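Side-chain contacts in globin II, extracellular (Lumbricus terrestris, PDB 1X9F), which probably carries oxygen as a haem-binding globin subunit of the extracellular erythrocruorin of the earthworm, and here holds carbon monoxide at its haem iron: residues R67-G70 and G71-I74; A83-K86 and E87-H91; V94-G98 and R99-D103; D135-E138 and D139-G143. All coordinates share one frame; numbering follows the deposited sequence.

The four contacts are local turns of one globin fold and follow each other along the chain. Interaction 1 lies on helix 59-77, interaction 2 on helix 82-96, interaction 3 on the end of that same helix and the loop leading to helix 103-121, and interaction 4 on helix 127-142. Interactions 1, 3 and 4 all touch the same haem, 1 from the carbon monoxide side and 3 from the side of the iron-binding histidine, their centres about 17 Å apart. Interaction 4 lies about 10 Å from interaction 2 and 11 Å from interaction 3, centre to centre, and packs against both. Interaction 2 reaches a second haem, which Gln95 of interaction 3 also meets, and packs against the Globin III chain.

Interaction 1: residues R67-G70 and G71-I74; sequences RVLG and GLDI. With HEM (protoporphyrin IX containing Fe), chain O; CMO (carbon monoxide), chain P.
Val68 O accepts from Leu72 N at 2.9 Å, in the carbonyl plane and close to straight (164°), and Leu69 O accepts from Asp73 N at 2.8 Å, the donor lying above the carbonyl plane. Gly71 N to Arg67 O and Ile74 N to Gly70 O continue the same helical pattern. The carboxylate of Asp73 turns outward, to Trp16 of helix 6-20 and to Lys32 and Asn76 of the neighbouring Globin III chain.

Of this turn, Val68 is the residue in the carbon monoxide pocket, which it lines with Trp34, Phe48 and His64. A chi1 of 175° sets CG1 opposite the backbone N, and the two methyl branches divide the work: CG1 lies over the porphyrin, 3.8 Å from C1B of the haem, and CG2 touches the C atom of carbon monoxide at 3.1 Å. Gly71 offers a bare alpha carbon to the same haem, whose methyl CMA also approaches Arg67 O at 3.5 Å. Arg67 itself bends at chi2 and chi3, bringing its CD to 3.9 Å from propionate oxygen O1A of the haem, with the guanidinium oblique to that oxygen. Leu69 and Leu72 run side by side, their CD2 methyls 4.2 Å apart; Leu69 meets helices 23-40 and 6-20, Leu72 meets Trp16, Ile113 and the haem methyl CMB.

Chemically, four N-H groups of the turn are satisfied within it, and Val68 probably borders the gas with hydrocarbon and offers it no polar group, while the charged ends of Arg67 and Asp73 lie away from the carbon monoxide.

Interaction 2: residues A83-K86 and E87-H91; sequences ATLK and EELDH. With HEM (protoporphyrin IX containing Fe), chain R.
Lys86 meets Asp90 one helical turn later through a bent, overarching chain. Its CB sits beside Glu87 N, the next amide in the chain, and CG, anti to the backbone N (chi1 -174°), passes 4.1 Å from Asp90 OD2. Bends at chi2 and chi4 then carry CD and CE outward and bring the ammonium round to the oxygen edge of the carboxylate, close to its plane. There NZ forms a salt bridge with Asp90 OD1 at 3.1 Å and reaches OD2 less closely, at 3.5 Å; both hydrogen bonds are weak. Beneath this pair Asp90 N donates to Lys86 O at 2.8 Å.

Glu87 closes the turn differently: a water donates to its OE1 at 2.9 Å and to Ala83 O at 2.7 Å. On the buried flank Leu85 and Leu89 cross at an angle, Leu85 CD1 lying 3.8 Å from Leu89 CG. His91 presents its ring edge to a propionate of the chain R haem, NE2 giving O1A a nearly straight bond (169°) of 2.9 Å.

Helix 127-142 covers the leucines, with His136 on Leu85 and Ile137 on Leu89. Helix 59-77 adds Ala75 against Leu85 and Ile74 against Glu88, which also pairs with Arg73 of the neighbouring Globin III chain.

Interaction 3: residues V94-G98 and R99-D103; sequences VQHEG and RKIPD. With HEM (protoporphyrin IX containing Fe), chain O.
His96 and Ile101 meet edge to methyl: the CD1 of Ile101 lies near the imidazole plane, 3.6 Å from CD2 of the histidine. The ring stands on the haem with NE2 bound to the iron at 2.1 Å. Its chi2 of 81° sets how the imidazole is turned above the pyrrole nitrogens, and a hydrogen bond from ND1 to Leu92 O, one turn back, gives the ring a second fixed point. Ile101 also leans on the cofactor with its other branch, CG2 approaching vinyl carbon CAC at 3.4 Å.

Arg99 is laid flat along the haem margin. Extended from CG to NE, it sends NE to Gln95 O at 2.8 Å, with that oxygen in the guanidinium plane and the bond bent only moderately (156°). Propionate carbon CAD of the haem lies over the centre of one face of the guanidinium, 3.7 Å from CZ, so edge and face have different partners and the group's rotation is defined. Gln95 points elsewhere, its amide beside propionate carbon CBA (3.6 Å from OE1), while NE2 makes a weak hydrogen bond to a propionate of a second haem.

The backbone turns away from the helix at Glu97 and takes positive phi at Gly98. Arg99 N gives only a weak bond to His96 O, and a water donates both to that oxygen and to Arg99 O, the latter at 2.6 Å.

Such an arrangement is that of the proximal haem site of globins, in which a histidine near the end of the F helix ligates the iron and the following loop to the G helix lines the porphyrin edge.

Interaction 4: residues D135-E138 and D139-G143; sequences DHIE and DGIKG. With HEM (protoporphyrin IX containing Fe), chain O.
Glu138 O is gripped by two backbone donors, Lys142 N at 2.9 Å and Ile141 N at 3.0 Å. The first bond is almost straight (174°); the second comes from well above the carbonyl plane. This doubling falls in the last turns of helix 127-142, the H helix of the globin fold, just before Gly143 leaves helical geometry with positive phi. At the preceding carbonyl the hold is looser: Gly140 N and Ile141 N make only weak bonds to Ile137 O, whereas Asp139 N returns to Asp135 O at 2.8 Å.

Glu138 extends its chain beyond CG along the cofactor, with CG 3.5 Å from vinyl carbon CBB of the haem and the aromatic rings of Phe106 and Phe109 from helix 103-121 also against it. Ile141 reaches the same vinyl group with its CD1, 3.8 Å from CAB. That methyl also meets CG2 of Ile137 at 3.9 Å, the two isoleucines lying side by side and pointing the same way, Ile137 against Leu89 and helix 59-77, Ile141 against Leu92 and His96. Asp135 turns its carboxylate to Lys110 of helix 103-121, a salt bridge that ties the two helices.

On the outer side a water joins the His136 ring to Asp139: it lies in the imidazole plane, hydrogen-bonded to His136 ND1 at 2.8 Å, and donates to Asp139 OD2 at 2.9 Å.

Interaction 1: residues R67-G70 and G71-I74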
# COMPACT_ATOMS: atom_id res chain seq x y z
N ARG B 67 3.49 -3.12 -43.84
CA ARG B 67 4.69 -3.80 -44.33
C ARG B 67 5.78 -2.80 -44.71
O ARG B 67 6.95 -2.99 -44.38
CB ARG B 67 4.31 -4.65 -45.54
CG ARG B 67 5.04 -5.96 -45.65
CD ARG B 67 4.24 -7.07 -46.30
NE ARG B 67 3.49 -6.66 -47.49
CZ ARG B 67 2.20 -6.93 -47.71
NH1 ARG B 67 1.50 -7.63 -46.82
NH2 ARG B 67 1.61 -6.51 -48.82
N VAL B 68 5.38 -1.73 -45.40
CA VAL B 68 6.29 -0.67 -45.80
C VAL B 68 6.92 0.01 -44.61
O VAL B 68 8.14 0.19 -44.57
CB VAL B 68 5.56 0.41 -46.60
CG1 VAL B 68 6.50 1.59 -46.91
CG2 VAL B 68 4.96 -0.18 -47.85
N LEU B 69 6.09 0.40 -43.65
CA LEU B 69 6.59 1.02 -42.45
C LEU B 69 7.46 0.06 -41.64
O LEU B 69 8.32 0.50 -40.87
CB LEU B 69 5.46 1.60 -41.60
CG LEU B 69 4.69 2.78 -42.20
CD1 LEU B 69 3.97 3.47 -41.08
CD2 LEU B 69 5.62 3.76 -42.91
N GLY B 70 7.23 -1.24 -41.82
CA GLY B 70 8.05 -2.28 -41.20
C GLY B 70 9.45 -2.26 -41.76
O GLY B 70 10.43 -2.39 -41.02
N GLY B 71 9.55 -2.08 -43.08
CA GLY B 71 10.84 -1.94 -43.75
C GLY B 71 11.53 -0.67 -43.32
O GLY B 71 12.72 -0.67 -43.02
N LEU B 72 10.78 0.43 -43.28
CA LEU B 72 11.33 1.71 -42.87
C LEU B 72 11.80 1.63 -41.42
O LEU B 72 12.83 2.20 -41.07
CB LEU B 72 10.29 2.81 -43.06
CG LEU B 72 10.75 4.24 -42.78
CD1 LEU B 72 11.85 4.68 -43.74
CD2 LEU B 72 9.56 5.18 -42.86
N ASP B 73 11.04 0.92 -40.59
CA ASP B 73 11.40 0.73 -39.19
C ASP B 73 12.76 0.05 -39.05
O ASP B 73 13.55 0.45 -38.19
CB ASP B 73 10.33 -0.11 -38.49
CG ASP B 73 10.66 -0.35 -37.05
OD1 ASP B 73 10.98 -1.50 -36.69
OD2 ASP B 73 10.63 0.56 -36.19
N ILE B 74 13.02 -0.96 -39.87
CA ILE B 74 14.32 -1.64 -39.86
C ILE B 74 15.44 -0.67 -40.21
O ILE B 74 16.48 -0.64 -39.53
CB ILE B 74 14.34 -2.86 -40.81
CG1 ILE B 74 13.35 -3.93 -40.33
CG2 ILE B 74 15.76 -3.43 -40.90
CD1 ILE B 74 13.11 -5.08 -41.32
CHA HEM O . 6.65 -3.06 -51.61
CHB HEM O . 9.51 -0.64 -48.48
CHC HEM O . 9.01 3.44 -51.13
CHD HEM O . 6.34 0.94 -54.41
C1A HEM O . 7.44 -2.72 -50.42
C2A HEM O . 7.66 -3.68 -49.43
C3A HEM O . 8.51 -3.00 -48.45
C4A HEM O . 8.68 -1.68 -49.09
CMA HEM O . 9.07 -3.52 -47.15
CAA HEM O . 7.10 -5.07 -49.33
CBA HEM O . 8.01 -6.14 -49.91
CGA HEM O . 7.24 -7.43 -49.81
O1A HEM O . 7.16 -8.02 -48.71
O2A HEM O . 6.69 -7.87 -50.85
C1B HEM O . 9.61 0.74 -48.95
C2B HEM O . 10.30 1.67 -48.21
C3B HEM O . 10.16 2.78 -48.98
C4B HEM O . 9.41 2.49 -50.10
CMB HEM O . 11.03 1.51 -46.91
CAB HEM O . 10.70 3.93 -48.58
CBB HEM O . 11.30 5.00 -48.10
C1C HEM O . 8.16 3.10 -52.28
C2C HEM O . 7.78 4.08 -53.17
C3C HEM O . 7.04 3.39 -54.09
C4C HEM O . 7.01 2.05 -53.69
CMC HEM O . 8.15 5.55 -53.11
CAC HEM O . 6.39 3.99 -55.29
CBC HEM O . 5.54 5.01 -55.12
C1D HEM O . 6.20 -0.44 -53.92
C2D HEM O . 5.41 -1.37 -54.60
C3D HEM O . 5.46 -2.52 -53.84
C4D HEM O . 6.33 -2.14 -52.71
CMD HEM O . 4.66 -1.16 -55.89
CAD HEM O . 4.81 -3.85 -54.11
CBD HEM O . 3.31 -3.81 -53.83
CGD HEM O . 2.78 -5.20 -54.08
O1D HEM O . 3.18 -6.14 -53.36
O2D HEM O . 1.96 -5.35 -55.00
NA HEM O . 8.08 -1.51 -50.29
NB HEM O . 9.05 1.18 -50.11
NC HEM O . 7.74 1.83 -52.56
ND HEM O . 6.77 -0.87 -52.76
FE HEM O . 7.97 0.14 -51.47
C CMO P . 6.10 0.81 -50.52
O CMO P . 4.89 1.14 -50.63

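Interaction 2: residues A83-K86 and E87-H91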
# COMPACT_ATOMS: atom_id res chain seq x y z
N ALA B 83 26.53 -1.39 -41.57
CA ALA B 83 26.64 -2.69 -42.23
C ALA B 83 25.29 -3.39 -42.35
O ALA B 83 24.96 -3.95 -43.40
CB ALA B 83 27.65 -3.57 -41.51
N THR B 84 24.52 -3.37 -41.26
CA THR B 84 23.20 -3.97 -41.22
C THR B 84 22.24 -3.18 -42.10
O THR B 84 21.46 -3.75 -42.86
CB THR B 84 22.69 -4.06 -39.77
OG1 THR B 84 23.58 -4.90 -39.01
CG2 THR B 84 21.36 -4.81 -39.70
N LEU B 85 22.32 -1.85 -42.01
CA LEU B 85 21.44 -0.97 -42.78
C LEU B 85 21.58 -1.25 -44.27
O LEU B 85 20.58 -1.38 -44.98
CB LEU B 85 21.75 0.50 -42.49
CG LEU B 85 21.03 1.56 -43.32
CD1 LEU B 85 19.52 1.51 -43.10
CD2 LEU B 85 21.58 2.95 -43.04
N LYS B 86 22.83 -1.34 -44.72
CA LYS B 86 23.16 -1.60 -46.11
C LYS B 86 22.52 -2.89 -46.57
O LYS B 86 21.96 -2.96 -47.66
CB LYS B 86 24.69 -1.67 -46.28
CG LYS B 86 25.18 -1.78 -47.72
CD LYS B 86 25.28 -0.42 -48.41
CE LYS B 86 25.95 -0.53 -49.79
NZ LYS B 86 25.15 -1.45 -50.72
N GLU B 87 22.58 -3.91 -45.72
CA GLU B 87 22.05 -5.22 -46.06
C GLU B 87 20.53 -5.14 -46.18
O GLU B 87 19.95 -5.69 -47.12
CB GLU B 87 22.50 -6.26 -45.03
CG GLU B 87 23.10 -7.53 -45.63
CD GLU B 87 24.16 -7.25 -46.68
OE1 GLU B 87 25.21 -6.64 -46.36
OE2 GLU B 87 23.94 -7.64 -47.85
N GLU B 88 19.89 -4.45 -45.24
CA GLU B 88 18.45 -4.20 -45.33
C GLU B 88 18.13 -3.38 -46.58
O GLU B 88 17.22 -3.73 -47.34
CB GLU B 88 17.89 -3.53 -44.08
CG GLU B 88 16.43 -3.10 -44.21
CD GLU B 88 15.46 -4.25 -44.44
OE1 GLU B 88 15.83 -5.43 -44.25
OE2 GLU B 88 14.30 -3.98 -44.81
N LEU B 89 18.88 -2.30 -46.79
CA LEU B 89 18.64 -1.45 -47.95
C LEU B 89 18.76 -2.19 -49.29
O LEU B 89 17.99 -1.91 -50.21
CB LEU B 89 19.53 -0.21 -47.92
CG LEU B 89 19.20 0.75 -46.78
CD1 LEU B 89 20.01 2.04 -46.92
CD2 LEU B 89 17.70 1.07 -46.68
N ASP B 90 19.72 -3.12 -49.37
CA ASP B 90 19.92 -3.96 -50.56
C ASP B 90 18.73 -4.88 -50.77
O ASP B 90 18.28 -5.06 -51.90
CB ASP B 90 21.18 -4.83 -50.43
CG ASP B 90 22.47 -4.05 -50.61
OD1 ASP B 90 22.43 -2.89 -51.08
OD2 ASP B 90 23.59 -4.52 -50.31
N HIS B 91 18.25 -5.47 -49.68
CA HIS B 91 17.07 -6.34 -49.72
C HIS B 91 15.88 -5.59 -50.31
O HIS B 91 15.19 -6.09 -51.20
CB HIS B 91 16.74 -6.87 -48.33
CG HIS B 91 15.66 -7.91 -48.31
ND1 HIS B 91 15.90 -9.23 -48.61
CD2 HIS B 91 14.34 -7.82 -48.01
CE1 HIS B 91 14.77 -9.91 -48.51
NE2 HIS B 91 13.81 -9.08 -48.15
CHA HEM R . 11.99 -15.10 -44.95
CHB HEM R . 8.67 -13.93 -41.54
CHC HEM R . 8.99 -18.39 -39.59
CHD HEM R . 12.04 -19.67 -43.22
C1A HEM R . 11.05 -14.32 -44.12
C2A HEM R . 10.83 -12.97 -44.36
C3A HEM R . 9.84 -12.57 -43.35
C4A HEM R . 9.63 -13.84 -42.64
CMA HEM R . 9.20 -11.22 -43.11
CAA HEM R . 11.47 -12.09 -45.40
CBA HEM R . 10.52 -11.93 -46.58
CGA HEM R . 11.19 -11.02 -47.57
O1A HEM R . 11.13 -9.79 -47.38
O2A HEM R . 11.79 -11.53 -48.54
C1B HEM R . 8.46 -15.08 -40.67
C2B HEM R . 7.63 -15.00 -39.57
C3B HEM R . 7.78 -16.25 -39.05
C4B HEM R . 8.62 -16.99 -39.85
CMB HEM R . 6.80 -13.85 -39.05
CAB HEM R . 7.11 -16.67 -37.98
CBB HEM R . 6.36 -16.75 -36.84
C1C HEM R . 9.90 -19.16 -40.45
C2C HEM R . 10.23 -20.47 -40.17
C3C HEM R . 11.06 -20.80 -41.21
C4C HEM R . 11.22 -19.69 -42.00
CMC HEM R . 9.76 -21.35 -39.03
CAC HEM R . 11.75 -22.11 -41.38
CBC HEM R . 11.51 -23.10 -42.33
C1D HEM R . 12.32 -18.49 -44.07
C2D HEM R . 13.22 -18.56 -45.12
C3D HEM R . 13.24 -17.28 -45.65
C4D HEM R . 12.29 -16.54 -44.79
CMD HEM R . 14.00 -19.77 -45.59
CAD HEM R . 14.04 -16.77 -46.81
CBD HEM R . 15.40 -16.34 -46.27
CGD HEM R . 16.14 -15.71 -47.42
O1D HEM R . 16.85 -16.44 -48.15
O2D HEM R . 15.99 -14.49 -47.59
NA HEM R . 10.33 -14.89 -43.11
NB HEM R . 9.10 -16.27 -40.89
NC HEM R . 10.48 -18.65 -41.58
ND HEM R . 11.73 -17.29 -43.82
FE HEM R . 10.39 -16.78 -42.38
O HOH W 1 26.52 -4.19 -45.64

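Interaction 3: residues V94-G98 and R99-D103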
# COMPACT_ATOMS: atom_id res chain seq x y z
N VAL B 94 16.32 -4.66 -54.04
CA VAL B 94 15.99 -5.80 -54.89
C VAL B 94 14.47 -5.89 -55.08
O VAL B 94 14.00 -6.19 -56.18
CB VAL B 94 16.59 -7.14 -54.35
CG1 VAL B 94 15.96 -8.36 -55.03
CG2 VAL B 94 18.10 -7.16 -54.51
N GLN B 95 13.71 -5.60 -54.03
CA GLN B 95 12.25 -5.65 -54.12
C GLN B 95 11.65 -4.51 -54.93
O GLN B 95 10.51 -4.61 -55.38
CB GLN B 95 11.63 -5.69 -52.73
CG GLN B 95 11.83 -7.01 -52.02
CD GLN B 95 11.47 -6.96 -50.55
OE1 GLN B 95 11.56 -5.91 -49.90
NE2 GLN B 95 11.06 -8.10 -50.01
N HIS B 96 12.41 -3.43 -55.14
CA HIS B 96 11.91 -2.27 -55.92
C HIS B 96 12.46 -2.14 -57.34
O HIS B 96 11.81 -1.54 -58.20
CB HIS B 96 12.13 -0.96 -55.16
CG HIS B 96 11.25 -0.81 -53.96
ND1 HIS B 96 11.54 -1.42 -52.76
CD2 HIS B 96 10.08 -0.17 -53.79
CE1 HIS B 96 10.59 -1.14 -51.89
NE2 HIS B 96 9.68 -0.38 -52.49
N GLU B 97 13.66 -2.67 -57.59
CA GLU B 97 14.25 -2.70 -58.93
C GLU B 97 13.36 -3.56 -59.82
O GLU B 97 12.92 -4.64 -59.42
CB GLU B 97 15.68 -3.28 -58.91
CG GLU B 97 15.73 -4.74 -58.48
CD GLU B 97 17.10 -5.38 -58.62
OE1 GLU B 97 17.18 -6.47 -59.22
OE2 GLU B 97 18.09 -4.81 -58.11
N GLY B 98 13.09 -3.09 -61.03
CA GLY B 98 12.09 -3.73 -61.86
C GLY B 98 10.88 -2.83 -61.94
O GLY B 98 10.42 -2.51 -63.04
N ARG B 99 10.38 -2.40 -60.79
CA ARG B 99 9.24 -1.49 -60.75
C ARG B 99 9.66 -0.14 -61.31
O ARG B 99 10.81 0.30 -61.10
CB ARG B 99 8.72 -1.36 -59.32
CG ARG B 99 8.56 -2.70 -58.66
CD ARG B 99 8.34 -2.66 -57.17
NE ARG B 99 8.12 -4.00 -56.64
CZ ARG B 99 7.04 -4.74 -56.89
NH1 ARG B 99 6.06 -4.27 -57.67
NH2 ARG B 99 6.92 -5.95 -56.36
N LYS B 100 8.76 0.51 -62.04
CA LYS B 100 9.11 1.79 -62.64
C LYS B 100 8.79 2.91 -61.66
O LYS B 100 7.73 3.53 -61.75
CB LYS B 100 8.37 1.98 -63.97
CG LYS B 100 8.63 0.87 -65.02
CD LYS B 100 7.93 1.19 -66.35
CE LYS B 100 8.39 0.27 -67.48
NZ LYS B 100 7.90 -1.13 -67.33
N ILE B 101 9.69 3.13 -60.70
CA ILE B 101 9.44 4.17 -59.70
C ILE B 101 10.35 5.36 -59.94
O ILE B 101 11.55 5.29 -59.64
CB ILE B 101 9.60 3.62 -58.26
CG1 ILE B 101 8.81 2.31 -58.08
CG2 ILE B 101 9.15 4.67 -57.24
CD1 ILE B 101 9.12 1.57 -56.79
N PRO B 102 9.81 6.45 -60.50
CA PRO B 102 10.59 7.67 -60.65
C PRO B 102 10.99 8.30 -59.30
O PRO B 102 10.28 8.12 -58.30
CB PRO B 102 9.65 8.59 -61.44
CG PRO B 102 8.29 8.05 -61.20
CD PRO B 102 8.45 6.58 -61.05
N ASP B 103 12.11 9.04 -59.28
CA ASP B 103 12.58 9.72 -58.07
C ASP B 103 11.48 10.59 -57.48
O ASP B 103 11.32 10.68 -56.26
CB ASP B 103 13.78 10.64 -58.36
CG ASP B 103 14.95 9.91 -59.00
OD1 ASP B 103 15.11 8.68 -58.80
OD2 ASP B 103 15.79 10.52 -59.72
CHA HEM O . 6.65 -3.06 -51.61
CHB HEM O . 9.51 -0.64 -48.48
CHC HEM O . 9.01 3.44 -51.13
CHD HEM O . 6.34 0.94 -54.41
C1A HEM O . 7.44 -2.72 -50.42
C2A HEM O . 7.66 -3.68 -49.43
C3A HEM O . 8.51 -3.00 -48.45
C4A HEM O . 8.68 -1.68 -49.09
CMA HEM O . 9.07 -3.52 -47.15
CAA HEM O . 7.10 -5.07 -49.33
CBA HEM O . 8.01 -6.14 -49.91
CGA HEM O . 7.24 -7.43 -49.81
O1A HEM O . 7.16 -8.02 -48.71
O2A HEM O . 6.69 -7.87 -50.85
C1B HEM O . 9.61 0.74 -48.95
C2B HEM O . 10.30 1.67 -48.21
C3B HEM O . 10.16 2.78 -48.98
C4B HEM O . 9.41 2.49 -50.10
CMB HEM O . 11.03 1.51 -46.91
CAB HEM O . 10.70 3.93 -48.58
CBB HEM O . 11.30 5.00 -48.10
C1C HEM O . 8.16 3.10 -52.28
C2C HEM O . 7.78 4.08 -53.17
C3C HEM O . 7.04 3.39 -54.09
C4C HEM O . 7.01 2.05 -53.69
CMC HEM O . 8.15 5.55 -53.11
CAC HEM O . 6.39 3.99 -55.29
CBC HEM O . 5.54 5.01 -55.12
C1D HEM O . 6.20 -0.44 -53.92
C2D HEM O . 5.41 -1.37 -54.60
C3D HEM O . 5.46 -2.52 -53.84
C4D HEM O . 6.33 -2.14 -52.71
CMD HEM O . 4.66 -1.16 -55.89
CAD HEM O . 4.81 -3.85 -54.11
CBD HEM O . 3.31 -3.81 -53.83
CGD HEM O . 2.78 -5.20 -54.08
O1D HEM O . 3.18 -6.14 -53.36
O2D HEM O . 1.96 -5.35 -55.00
NA HEM O . 8.08 -1.51 -50.29
NB HEM O . 9.05 1.18 -50.11
NC HEM O . 7.74 1.83 -52.56
ND HEM O . 6.77 -0.87 -52.76
FE HEM O . 7.97 0.14 -51.47
O HOH W 2 12.37 1.18 -59.16

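Interaction 4: residues D135-E138 and D139-G143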
# COMPACT_ATOMS: atom_id res chain seq x y z
N ASP B 135 16.33 10.53 -46.87
CA ASP B 135 17.12 10.56 -48.10
C ASP B 135 18.13 9.45 -48.14
O ASP B 135 18.19 8.69 -49.11
CB ASP B 135 17.86 11.89 -48.24
CG ASP B 135 17.22 12.81 -49.25
OD1 ASP B 135 16.06 12.57 -49.64
OD2 ASP B 135 17.81 13.81 -49.71
N HIS B 136 18.92 9.36 -47.07
CA HIS B 136 19.93 8.34 -46.95
C HIS B 136 19.34 6.95 -47.13
O HIS B 136 19.95 6.08 -47.74
CB HIS B 136 20.63 8.41 -45.60
CG HIS B 136 21.73 7.41 -45.46
ND1 HIS B 136 22.73 7.28 -46.40
CD2 HIS B 136 21.99 6.48 -44.51
CE1 HIS B 136 23.55 6.32 -46.04
NE2 HIS B 136 23.13 5.82 -44.89
N ILE B 137 18.14 6.75 -46.59
CA ILE B 137 17.50 5.44 -46.65
C ILE B 137 17.00 5.16 -48.07
O ILE B 137 17.19 4.06 -48.59
CB ILE B 137 16.37 5.34 -45.58
CG1 ILE B 137 16.99 5.16 -44.19
CG2 ILE B 137 15.42 4.19 -45.89
CD1 ILE B 137 16.08 5.55 -43.03
N GLU B 138 16.40 6.17 -48.68
CA GLU B 138 15.89 6.05 -50.04
C GLU B 138 17.00 5.88 -51.09
O GLU B 138 16.80 5.17 -52.08
CB GLU B 138 14.95 7.21 -50.39
CG GLU B 138 13.63 7.17 -49.63
CD GLU B 138 12.69 8.31 -49.98
OE1 GLU B 138 11.47 8.07 -50.04
OE2 GLU B 138 13.18 9.45 -50.19
N ASP B 139 18.16 6.50 -50.88
CA ASP B 139 19.30 6.29 -51.78
C ASP B 139 19.64 4.81 -51.92
O ASP B 139 20.05 4.36 -52.99
CB ASP B 139 20.54 7.06 -51.32
CG ASP B 139 20.46 8.55 -51.62
OD1 ASP B 139 19.67 8.95 -52.51
OD2 ASP B 139 21.16 9.39 -51.02
N GLY B 140 19.50 4.07 -50.83
CA GLY B 140 19.78 2.64 -50.82
C GLY B 140 18.70 1.77 -51.45
O GLY B 140 18.96 0.63 -51.82
N ILE B 141 17.48 2.30 -51.56
CA ILE B 141 16.38 1.53 -52.15
C ILE B 141 16.35 1.76 -53.66
O ILE B 141 16.11 0.83 -54.44
CB ILE B 141 15.02 1.91 -51.48
CG1 ILE B 141 15.06 1.59 -49.98
CG2 ILE B 141 13.86 1.17 -52.16
CD1 ILE B 141 14.12 2.46 -49.14
N LYS B 142 16.60 3.00 -54.04
CA LYS B 142 16.72 3.37 -55.44
C LYS B 142 17.97 2.73 -56.03
O LYS B 142 17.94 2.19 -57.13
CB LYS B 142 16.80 4.89 -55.57
CG LYS B 142 15.54 5.59 -55.06
CD LYS B 142 15.43 7.01 -55.59
CE LYS B 142 16.43 7.95 -54.92
NZ LYS B 142 16.10 9.38 -55.24
N GLY B 143 19.06 2.78 -55.26
CA GLY B 143 20.39 2.43 -55.77
C GLY B 143 21.05 3.59 -56.51
O GLY B 143 22.22 3.51 -56.90
CHA HEM O . 6.65 -3.06 -51.61
CHB HEM O . 9.51 -0.64 -48.48
CHC HEM O . 9.01 3.44 -51.13
CHD HEM O . 6.34 0.94 -54.41
C1A HEM O . 7.44 -2.72 -50.42
C2A HEM O . 7.66 -3.68 -49.43
C3A HEM O . 8.51 -3.00 -48.45
C4A HEM O . 8.68 -1.68 -49.09
CMA HEM O . 9.07 -3.52 -47.15
CAA HEM O . 7.10 -5.07 -49.33
CBA HEM O . 8.01 -6.14 -49.91
CGA HEM O . 7.24 -7.43 -49.81
O1A HEM O . 7.16 -8.02 -48.71
O2A HEM O . 6.69 -7.87 -50.85
C1B HEM O . 9.61 0.74 -48.95
C2B HEM O . 10.30 1.67 -48.21
C3B HEM O . 10.16 2.78 -48.98
C4B HEM O . 9.41 2.49 -50.10
CMB HEM O . 11.03 1.51 -46.91
CAB HEM O . 10.70 3.93 -48.58
CBB HEM O . 11.30 5.00 -48.10
C1C HEM O . 8.16 3.10 -52.28
C2C HEM O . 7.78 4.08 -53.17
C3C HEM O . 7.04 3.39 -54.09
C4C HEM O . 7.01 2.05 -53.69
CMC HEM O . 8.15 5.55 -53.11
CAC HEM O . 6.39 3.99 -55.29
CBC HEM O . 5.54 5.01 -55.12
C1D HEM O . 6.20 -0.44 -53.92
C2D HEM O . 5.41 -1.37 -54.60
C3D HEM O . 5.46 -2.52 -53.84
C4D HEM O . 6.33 -2.14 -52.71
CMD HEM O . 4.66 -1.16 -55.89
CAD HEM O . 4.81 -3.85 -54.11
CBD HEM O . 3.31 -3.81 -53.83
CGD HEM O . 2.78 -5.20 -54.08
O1D HEM O . 3.18 -6.14 -53.36
O2D HEM O . 1.96 -5.35 -55.00
NA HEM O . 8.08 -1.51 -50.29
NB HEM O . 9.05 1.18 -50.11
NC HEM O . 7.74 1.83 -52.56
ND HEM O . 6.77 -0.87 -52.76
FE HEM O . 7.97 0.14 -51.47
O HOH W 3 22.88 8.76 -48.76